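ORF10 (Moritella marina, PDB 6RIW) probably catalyses 3-oxoacyl-ACP formation in polyunsaturated fatty acid synthesis, this chain being the ketosynthase–chain length factor didomain of a longer multidomain enzyme. Local coordinates at residues Q154-T159 against L605-I610; L469-M474 against A844-T849; D784-L789 against C877-L882. All blocks are in the same frame, centred on the assembly; numbering follows the deposited sequence.

From the N terminus, the chain lays down Gln154-Thr159 in the ketosynthase half and Leu469-Met474 at the start of the second half, before contact 1 is closed by Leu605-Ile610. Contact 1 thus joins the two halves, and its loop crosses that of contact 2, which ends at Ala844-Thr849 and packs helix 841-854 on strand 469-478. Contact 3 opens with Asp784-Leu789 after contact 1 has closed and crosses contact 2, ending at Cys877-Leu882; it packs helix 776-790 on strand 876-884. Contacts 2 and 3, centres about 16 Å apart, touch where Leu882 meets Thr849 and Ile471. Contact 1 is remote, its centre about 53 Å and 57 Å from theirs, beyond the chain's centre.

Contact 1 (Q154-T159 against L605-I610); sequences QLTHYT and LLQQGI
The backbone N of Gln154 donates to OE1 of Gln608 over 2.9 Å. The bond is fairly straight at hydrogen (157°), but the donor stands above the carbonyl plane, 41° out of it. The other end of the same carboxamide is held as well, NE2 of Gln608 bonding to the carbonyl oxygens of Asp152 and Asn942, which together with Gln154 N fix how the amide is rotated. Gln608 turns its CG away from its own carbonyl carbon and then stretches out, which carries the amide to the loop. Its side chain crosses that of Gln154 at about a right angle, with the two amide planes 44° apart; CB of Gln154 lies 3.9 Å from NE2 of Gln608. The pairing joins a loop of the ketosynthase half to the end of helix 597-608 in the second half of the didomain. That helix terminates in a Schellman motif: Gly609 takes positive phi, Ile610 N reaches back to Leu605 O over 3.1 Å, and Gly609 N bonds to Leu606 O. At the preceding helix residue, CG2 of Thr156 comes to 4.1 Å from OE1 of Gln607, a slight contact in which the two side chains meet obliquely. A third piece of chain binds both sides: Gln154 OE1 pairs with Val944 N, and Gln607 OE1 with Asn945 N. Ser604 OG, about a turn back along the helix from Gln608, is bonded to Gln154 O.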
loop_
_atom_site.group_PDB
_atom_site.type_symbol
_atom_site.label_atom_id
_atom_site.label_comp_id
_atom_site.label_asym_id
_atom_site.label_seq_id
_atom_site.Cartn_x
_atom_site.Cartn_y
_atom_site.Cartn_z
ATOM N N GLN A 154 20.111 -5.344 31.169
ATOM C CA GLN A 154 19.452 -4.287 30.408
ATOM C C GLN A 154 19.657 -4.529 28.924
ATOM O O GLN A 154 20.793 -4.656 28.464
ATOM C CB GLN A 154 20.006 -2.901 30.743
ATOM C CG GLN A 154 19.660 -2.349 32.089
ATOM C CD GLN A 154 20.305 -0.995 32.247
ATOM O OE1 GLN A 154 21.526 -0.875 32.186
ATOM N NE2 GLN A 154 19.498 0.030 32.399
ATOM N N LEU A 155 18.566 -4.589 28.175
ATOM C CA LEU A 155 18.668 -4.635 26.727
ATOM C C LEU A 155 18.922 -3.238 26.170
ATOM O O LEU A 155 18.393 -2.243 26.679
ATOM C CB LEU A 155 17.381 -5.213 26.138
ATOM C CG LEU A 155 17.350 -5.486 24.635
ATOM C CD1 LEU A 155 18.325 -6.579 24.267
ATOM C CD2 LEU A 155 15.912 -5.908 24.290
ATOM N N THR A 156 19.723 -3.162 25.113
ATOM C CA THR A 156 19.942 -1.876 24.461
ATOM C C THR A 156 18.836 -1.595 23.441
ATOM O O THR A 156 18.234 -2.516 22.881
ATOM C CB THR A 156 21.315 -1.823 23.783
ATOM O OG1 THR A 156 21.390 -2.815 22.757
ATOM C CG2 THR A 156 22.436 -2.069 24.812
ATOM N N HIS A 157 18.563 -0.306 23.216
ATOM C CA HIS A 157 17.605 0.083 22.181
ATOM C C HIS A 157 18.093 -0.345 20.787
ATOM O O HIS A 157 19.294 -0.404 20.507
ATOM C CB HIS A 157 17.357 1.602 22.252
ATOM C CG HIS A 157 16.026 2.036 21.715
ATOM N ND1 HIS A 157 14.860 1.936 22.438
ATOM C CD2 HIS A 157 15.683 2.588 20.528
ATOM C CE1 HIS A 157 13.855 2.405 21.723
ATOM N NE2 HIS A 157 14.328 2.806 20.558
ATOM N N TYR A 158 17.143 -0.640 19.885
ATOM C CA TYR A 158 17.513 -1.236 18.598
ATOM C C TYR A 158 18.338 -0.296 17.715
ATOM O O TYR A 158 19.176 -0.763 16.938
ATOM C CB TYR A 158 16.251 -1.710 17.859
ATOM C CG TYR A 158 15.498 -0.604 17.146
ATOM C CD1 TYR A 158 14.725 0.304 17.854
ATOM C CD2 TYR A 158 15.575 -0.478 15.756
ATOM C CE1 TYR A 158 14.028 1.339 17.178
ATOM C CE2 TYR A 158 14.892 0.544 15.070
ATOM C CZ TYR A 158 14.133 1.442 15.786
ATOM O OH TYR A 158 13.481 2.448 15.095
ATOM N N THR A 159 18.131 1.017 17.824
ATOM C CA THR A 159 18.926 2.022 17.116
ATOM C C THR A 159 18.911 3.268 17.992
ATOM O O THR A 159 18.328 3.264 19.081
ATOM C CB THR A 159 18.387 2.286 15.700
ATOM O OG1 THR A 159 19.361 2.981 14.907
ATOM C CG2 THR A 159 17.099 3.119 15.735
ATOM N N LEU A 605 25.588 -7.429 26.203
ATOM C CA LEU A 605 26.593 -8.269 26.853
ATOM C C LEU A 605 27.926 -7.548 26.971
ATOM O O LEU A 605 28.580 -7.593 28.024
ATOM C CB LEU A 605 26.782 -9.558 26.066
ATOM C CG LEU A 605 25.558 -10.471 26.066
ATOM C CD1 LEU A 605 25.772 -11.513 24.975
ATOM C CD2 LEU A 605 25.371 -11.107 27.445
ATOM N N LEU A 606 28.345 -6.881 25.894
ATOM C CA LEU A 606 29.585 -6.114 25.930
ATOM C C LEU A 606 29.512 -5.018 26.980
ATOM O O LEU A 606 30.358 -4.934 27.880
ATOM C CB LEU A 606 29.856 -5.525 24.539
ATOM C CG LEU A 606 31.303 -5.136 24.239
ATOM C CD1 LEU A 606 32.197 -6.345 24.371
ATOM C CD2 LEU A 606 31.383 -4.547 22.846
ATOM N N GLN A 607 28.503 -4.155 26.885
ATOM C CA GLN A 607 28.488 -2.986 27.744
ATOM C C GLN A 607 28.330 -3.363 29.203
ATOM O O GLN A 607 28.881 -2.675 30.070
ATOM C CB GLN A 607 27.390 -2.018 27.315
ATOM C CG GLN A 607 27.758 -1.292 26.027
ATOM C CD GLN A 607 26.602 -0.557 25.415
ATOM O OE1 GLN A 607 25.719 -0.058 26.113
ATOM N NE2 GLN A 607 26.610 -0.462 24.091
ATOM N N GLN A 608 27.610 -4.455 29.500
ATOM C CA GLN A 608 27.376 -4.774 30.899
ATOM C C GLN A 608 28.522 -5.560 31.518
ATOM O O GLN A 608 28.529 -5.744 32.739
ATOM C CB GLN A 608 26.061 -5.545 31.063
ATOM C CG GLN A 608 24.844 -4.671 30.682
ATOM C CD GLN A 608 23.592 -5.050 31.457
ATOM O OE1 GLN A 608 22.954 -6.034 31.137
ATOM N NE2 GLN A 608 23.226 -4.251 32.460
ATOM N N GLY A 609 29.462 -6.030 30.710
ATOM C CA GLY A 609 30.679 -6.622 31.219
ATOM C C GLY A 609 30.668 -8.124 31.326
ATOM O O GLY A 609 31.505 -8.684 32.043
ATOM N N ILE A 610 29.762 -8.803 30.631
ATOM C CA ILE A 610 29.654 -10.257 30.708
ATOM C C ILE A 610 30.180 -10.835 29.404
ATOM O O ILE A 610 29.563 -10.671 28.341
ATOM C CB ILE A 610 28.218 -10.707 30.979
ATOM C CG1 ILE A 610 27.735 -10.114 32.301
ATOM C CG2 ILE A 610 28.141 -12.241 30.994
ATOM C CD1 ILE A 610 28.494 -10.599 33.541
#

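Contact 2 (L469-M474 against A844-T849); sequences LAIIGM and ASIIKT
Ile471 and Met474 lean from their strand onto Ile846 and Ile847 of the helix, an entirely apolar meeting of strand 469-478 with helix 841-854. In the layered alpha/beta organisation of the thiolase fold this helix belongs to the central layer, sandwiched between two sheets. CD1 of Ile471, at the end of a stretched branch (chi2 168°), comes within 3.9 Å of CG2 of Ile846, so that a terminal methyl meets a branch methyl rather than the longer arm. Alongside, the sulfur SD of Met474 approaches CG1 of Ile847 at 4.0 Å. These two side chains run past each other in opposite directions, and the bend of Met474 at its last torsion (chi3 -64°) swings CE away from CG1 of Ile847. The touching residues are all buried. Further out, Ile846 also packs on Val669 and Tyr670 of the neighbouring helix 668-682 and on Ile868 of strand 865-870, while Ile847 touches Ala746; the helix is thereby wedged between strands of both sheets. Asp567 OD2 holds the backbone N of Met474, and Lys848, on a different side of the helix, forms a salt bridge with Glu801. Within the helix, Ser845 O accepts both Thr849 N at 3.1 Å and Thr849 OG1 at 2.8 Å, the two donors arriving from opposite faces of the carbonyl plane.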
loop_
_atom_site.group_PDB
_atom_site.type_symbol
_atom_site.label_atom_id
_atom_site.label_comp_id
_atom_site.label_asym_id
_atom_site.label_seq_id
_atom_site.Cartn_x
_atom_site.Cartn_y
_atom_site.Cartn_z
ATOM N N LEU A 469 -23.850 1.369 -8.838
ATOM C CA LEU A 469 -23.226 0.061 -8.718
ATOM C C LEU A 469 -24.187 -0.866 -8.002
ATOM O O LEU A 469 -24.742 -0.494 -6.970
ATOM C CB LEU A 469 -21.924 0.163 -7.925
ATOM C CG LEU A 469 -20.770 0.907 -8.586
ATOM C CD1 LEU A 469 -19.720 1.202 -7.527
ATOM C CD2 LEU A 469 -20.188 0.045 -9.689
ATOM N N ALA A 470 -24.351 -2.079 -8.511
ATOM C CA ALA A 470 -25.146 -3.078 -7.817
ATOM C C ALA A 470 -24.237 -3.979 -6.996
ATOM O O ALA A 470 -23.268 -4.516 -7.523
ATOM C CB ALA A 470 -25.948 -3.915 -8.819
ATOM N N ILE A 471 -24.554 -4.163 -5.716
ATOM C CA ILE A 471 -23.838 -5.125 -4.875
ATOM C C ILE A 471 -24.501 -6.487 -5.051
ATOM O O ILE A 471 -25.678 -6.645 -4.709
ATOM C CB ILE A 471 -23.860 -4.703 -3.393
ATOM C CG1 ILE A 471 -23.275 -3.308 -3.202
ATOM C CG2 ILE A 471 -23.145 -5.760 -2.533
ATOM C CD1 ILE A 471 -23.514 -2.659 -1.791
ATOM N N ILE A 472 -23.764 -7.457 -5.596
ATOM C CA ILE A 472 -24.323 -8.765 -5.937
ATOM C C ILE A 472 -23.664 -9.910 -5.185
ATOM O O ILE A 472 -24.104 -11.061 -5.319
ATOM C CB ILE A 472 -24.247 -9.024 -7.457
ATOM C CG1 ILE A 472 -22.780 -9.041 -7.927
ATOM C CG2 ILE A 472 -24.971 -7.931 -8.197
ATOM C CD1 ILE A 472 -22.619 -9.422 -9.389
ATOM N N GLY A 473 -22.645 -9.655 -4.377
ATOM C CA GLY A 473 -22.034 -10.731 -3.642
ATOM C C GLY A 473 -21.358 -10.107 -2.440
ATOM O O GLY A 473 -20.835 -8.997 -2.585
ATOM N N MET A 474 -21.428 -10.745 -1.268
ATOM C CA MET A 474 -20.838 -10.203 -0.042
ATOM C C MET A 474 -20.386 -11.343 0.864
ATOM O O MET A 474 -20.991 -12.425 0.883
ATOM C CB MET A 474 -21.815 -9.313 0.755
ATOM C CG MET A 474 -22.494 -8.180 -0.018
ATOM S SD MET A 474 -23.244 -6.904 1.014
ATOM C CE MET A 474 -24.523 -7.805 1.864
ATOM N N ALA A 844 -17.500 -2.511 6.656
ATOM C CA ALA A 844 -18.492 -2.839 7.675
ATOM C C ALA A 844 -19.766 -2.014 7.507
ATOM O O ALA A 844 -20.878 -2.552 7.607
ATOM C CB ALA A 844 -17.917 -2.624 9.084
ATOM N N SER A 845 -19.627 -0.706 7.275
ATOM C CA SER A 845 -20.808 0.152 7.120
ATOM C C SER A 845 -21.603 -0.198 5.869
ATOM O O SER A 845 -22.843 -0.196 5.893
ATOM C CB SER A 845 -20.395 1.617 7.043
ATOM O OG SER A 845 -19.697 2.009 8.204
ATOM N N ILE A 846 -20.909 -0.421 4.752
ATOM C CA ILE A 846 -21.606 -0.750 3.505
ATOM C C ILE A 846 -22.354 -2.065 3.651
ATOM O O ILE A 846 -23.520 -2.189 3.242
ATOM C CB ILE A 846 -20.610 -0.791 2.332
ATOM C CG1 ILE A 846 -20.230 0.640 1.925
ATOM C CG2 ILE A 846 -21.219 -1.564 1.128
ATOM C CD1 ILE A 846 -19.098 0.721 0.858
ATOM N N ILE A 847 -21.718 -3.065 4.261
ATOM C CA ILE A 847 -22.356 -4.379 4.335
ATOM C C ILE A 847 -23.545 -4.366 5.300
ATOM O O ILE A 847 -24.604 -4.941 4.992
ATOM C CB ILE A 847 -21.325 -5.454 4.706
ATOM C CG1 ILE A 847 -20.390 -5.648 3.498
ATOM C CG2 ILE A 847 -22.033 -6.792 5.104
ATOM C CD1 ILE A 847 -19.357 -6.748 3.694
ATOM N N LYS A 848 -23.405 -3.723 6.473
ATOM C CA LYS A 848 -24.571 -3.535 7.340
ATOM C C LYS A 848 -25.728 -2.903 6.566
ATOM O O LYS A 848 -26.877 -3.367 6.634
ATOM C CB LYS A 848 -24.236 -2.645 8.541
ATOM C CG LYS A 848 -25.501 -2.199 9.307
ATOM C CD LYS A 848 -25.207 -1.213 10.445
ATOM C CE LYS A 848 -26.479 -0.528 10.970
ATOM N NZ LYS A 848 -26.167 0.500 12.005
ATOM N N THR A 849 -25.431 -1.813 5.861
ATOM C CA THR A 849 -26.461 -1.058 5.151
ATOM C C THR A 849 -27.065 -1.884 4.025
ATOM O O THR A 849 -28.294 -1.915 3.852
ATOM C CB THR A 849 -25.860 0.237 4.613
ATOM O OG1 THR A 849 -25.352 1.025 5.700
ATOM C CG2 THR A 849 -26.889 1.055 3.833
#

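Contact 3 (D784-L789 against C877-L882); sequences DKALTL and CAHLIL
Leu787 and Ile881 set their side chains at about a right angle to each other, touching through CD2 of Leu787 and CD1 of Ile881, 3.7 Å apart. The leucine leaves the helix at its flank, and only its branched tip bends in to the strand. The second torsion of Ile881 (chi2 -62°) folds CD1 back and presents it to the leucine; its CG1 also lies 4.0 Å from the carbonyl O of Ala786. Ala786 is the residue that faces the strand most directly. Its CB lies 3.4 Å from His879 O and 4.1 Å from His879 CB, sitting at the edge of the histidine ring near its plane rather than over a face. The small alanine accompanies a close approach, the segment axes passing 7.6 Å apart with their directions only 27° from parallel. The imidazole is tethered at both nitrogens, NE2 to Tyr822 OH and ND1 to Asn869 OD1, which should restrain its rotation and satisfy its polar atoms in a buried setting. Helix 776-790 covers the face of the sheet on which His879 and Ile881 lie, while Leu880 points the other way, toward the central helices of the thiolase fold. Strand 876-884 runs between antiparallel neighbours 763-772 and 865-870, and both contribute side chains around it: Leu789 of the helix rests on Ala767, and Ile881 on Ala867.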
loop_
_atom_site.group_PDB
_atom_site.type_symbol
_atom_site.label_atom_id
_atom_site.label_comp_id
_atom_site.label_asym_id
_atom_site.label_seq_id
_atom_site.Cartn_x
_atom_site.Cartn_y
_atom_site.Cartn_z
ATOM N N ASP A 784 -24.366 16.969 0.089
ATOM C CA ASP A 784 -25.099 17.610 -1.001
ATOM C C ASP A 784 -24.668 17.056 -2.354
ATOM O O ASP A 784 -25.503 16.846 -3.250
ATOM C CB ASP A 784 -24.894 19.119 -0.954
ATOM C CG ASP A 784 -25.547 19.830 -2.142
ATOM O OD1 ASP A 784 -26.782 19.687 -2.320
ATOM O OD2 ASP A 784 -24.826 20.510 -2.911
ATOM N N LYS A 785 -23.365 16.835 -2.534
ATOM C CA LYS A 785 -22.909 16.254 -3.793
ATOM C C LYS A 785 -23.495 14.867 -3.985
ATOM O O LYS A 785 -23.920 14.507 -5.088
ATOM C CB LYS A 785 -21.380 16.158 -3.838
ATOM C CG LYS A 785 -20.604 17.457 -3.831
ATOM C CD LYS A 785 -19.123 17.126 -4.010
ATOM C CE LYS A 785 -18.236 18.290 -3.642
ATOM N NZ LYS A 785 -16.785 17.921 -3.781
ATOM N N ALA A 786 -23.505 14.060 -2.921
ATOM C CA ALA A 786 -23.937 12.681 -3.062
ATOM C C ALA A 786 -25.438 12.600 -3.292
ATOM O O ALA A 786 -25.909 11.763 -4.076
ATOM C CB ALA A 786 -23.514 11.875 -1.825
ATOM N N LEU A 787 -26.209 13.477 -2.639
ATOM C CA LEU A 787 -27.655 13.464 -2.853
ATOM C C LEU A 787 -27.987 13.905 -4.276
ATOM O O LEU A 787 -28.855 13.309 -4.930
ATOM C CB LEU A 787 -28.354 14.356 -1.822
ATOM C CG LEU A 787 -28.265 13.864 -0.370
ATOM C CD1 LEU A 787 -28.486 15.001 0.631
ATOM C CD2 LEU A 787 -29.234 12.719 -0.114
ATOM N N THR A 788 -27.274 14.917 -4.778
ATOM C CA THR A 788 -27.449 15.359 -6.165
ATOM C C THR A 788 -27.108 14.245 -7.150
ATOM O O THR A 788 -27.837 14.009 -8.133
ATOM C CB THR A 788 -26.567 16.575 -6.433
ATOM O OG1 THR A 788 -26.936 17.646 -5.554
ATOM C CG2 THR A 788 -26.675 17.034 -7.903
ATOM N N LEU A 789 -25.990 13.556 -6.912
ATOM C CA LEU A 789 -25.600 12.452 -7.779
ATOM C C LEU A 789 -26.626 11.326 -7.732
ATOM O O LEU A 789 -26.958 10.737 -8.765
ATOM C CB LEU A 789 -24.204 11.950 -7.387
ATOM C CG LEU A 789 -23.567 10.878 -8.283
ATOM C CD1 LEU A 789 -23.386 11.379 -9.724
ATOM C CD2 LEU A 789 -22.232 10.409 -7.686
ATOM N N CYS A 877 -14.119 14.046 3.758
ATOM C CA CYS A 877 -15.400 13.475 4.113
ATOM C C CYS A 877 -15.929 12.708 2.910
ATOM O O CYS A 877 -15.938 13.233 1.792
ATOM C CB CYS A 877 -16.385 14.564 4.527
ATOM S SG CYS A 877 -18.008 13.845 4.828
ATOM N N ALA A 878 -16.337 11.469 3.133
ATOM C CA ALA A 878 -17.025 10.665 2.139
ATOM C C ALA A 878 -18.496 10.577 2.520
ATOM O O ALA A 878 -18.837 10.486 3.705
ATOM C CB ALA A 878 -16.420 9.252 2.038
ATOM N N HIS A 879 -19.368 10.626 1.520
ATOM C CA HIS A 879 -20.795 10.432 1.756
ATOM C C HIS A 879 -21.368 9.544 0.661
ATOM O O HIS A 879 -21.118 9.782 -0.528
ATOM C CB HIS A 879 -21.532 11.778 1.799
ATOM C CG HIS A 879 -22.732 11.790 2.704
ATOM N ND1 HIS A 879 -22.641 11.932 4.077
ATOM C CD2 HIS A 879 -24.055 11.700 2.420
ATOM C CE1 HIS A 879 -23.860 11.914 4.596
ATOM N NE2 HIS A 879 -24.736 11.780 3.610
ATOM N N LEU A 880 -22.122 8.521 1.060
ATOM C CA LEU A 880 -22.667 7.555 0.114
ATOM C C LEU A 880 -24.173 7.470 0.281
ATOM O O LEU A 880 -24.694 7.615 1.391
ATOM C CB LEU A 880 -22.094 6.150 0.318
ATOM C CG LEU A 880 -20.609 5.951 0.062
ATOM C CD1 LEU A 880 -19.812 6.363 1.279
ATOM C CD2 LEU A 880 -20.344 4.470 -0.255
ATOM N N ILE A 881 -24.860 7.194 -0.820
ATOM C CA ILE A 881 -26.288 6.875 -0.793
ATOM C C ILE A 881 -26.454 5.467 -1.341
ATOM O O ILE A 881 -26.024 5.187 -2.463
ATOM C CB ILE A 881 -27.124 7.863 -1.628
ATOM C CG1 ILE A 881 -26.942 9.310 -1.150
ATOM C CG2 ILE A 881 -28.580 7.421 -1.617
ATOM C CD1 ILE A 881 -27.406 9.553 0.317
ATOM N N LEU A 882 -27.068 4.585 -0.559
ATOM C CA LEU A 882 -27.397 3.239 -0.998
ATOM C C LEU A 882 -28.912 3.104 -1.037
ATOM O O LEU A 882 -29.619 3.769 -0.272
ATOM C CB LEU A 882 -26.825 2.178 -0.050
ATOM C CG LEU A 882 -25.377 1.763 -0.313
ATOM C CD1 LEU A 882 -24.413 2.936 -0.018
ATOM C CD2 LEU A 882 -25.036 0.530 0.513
#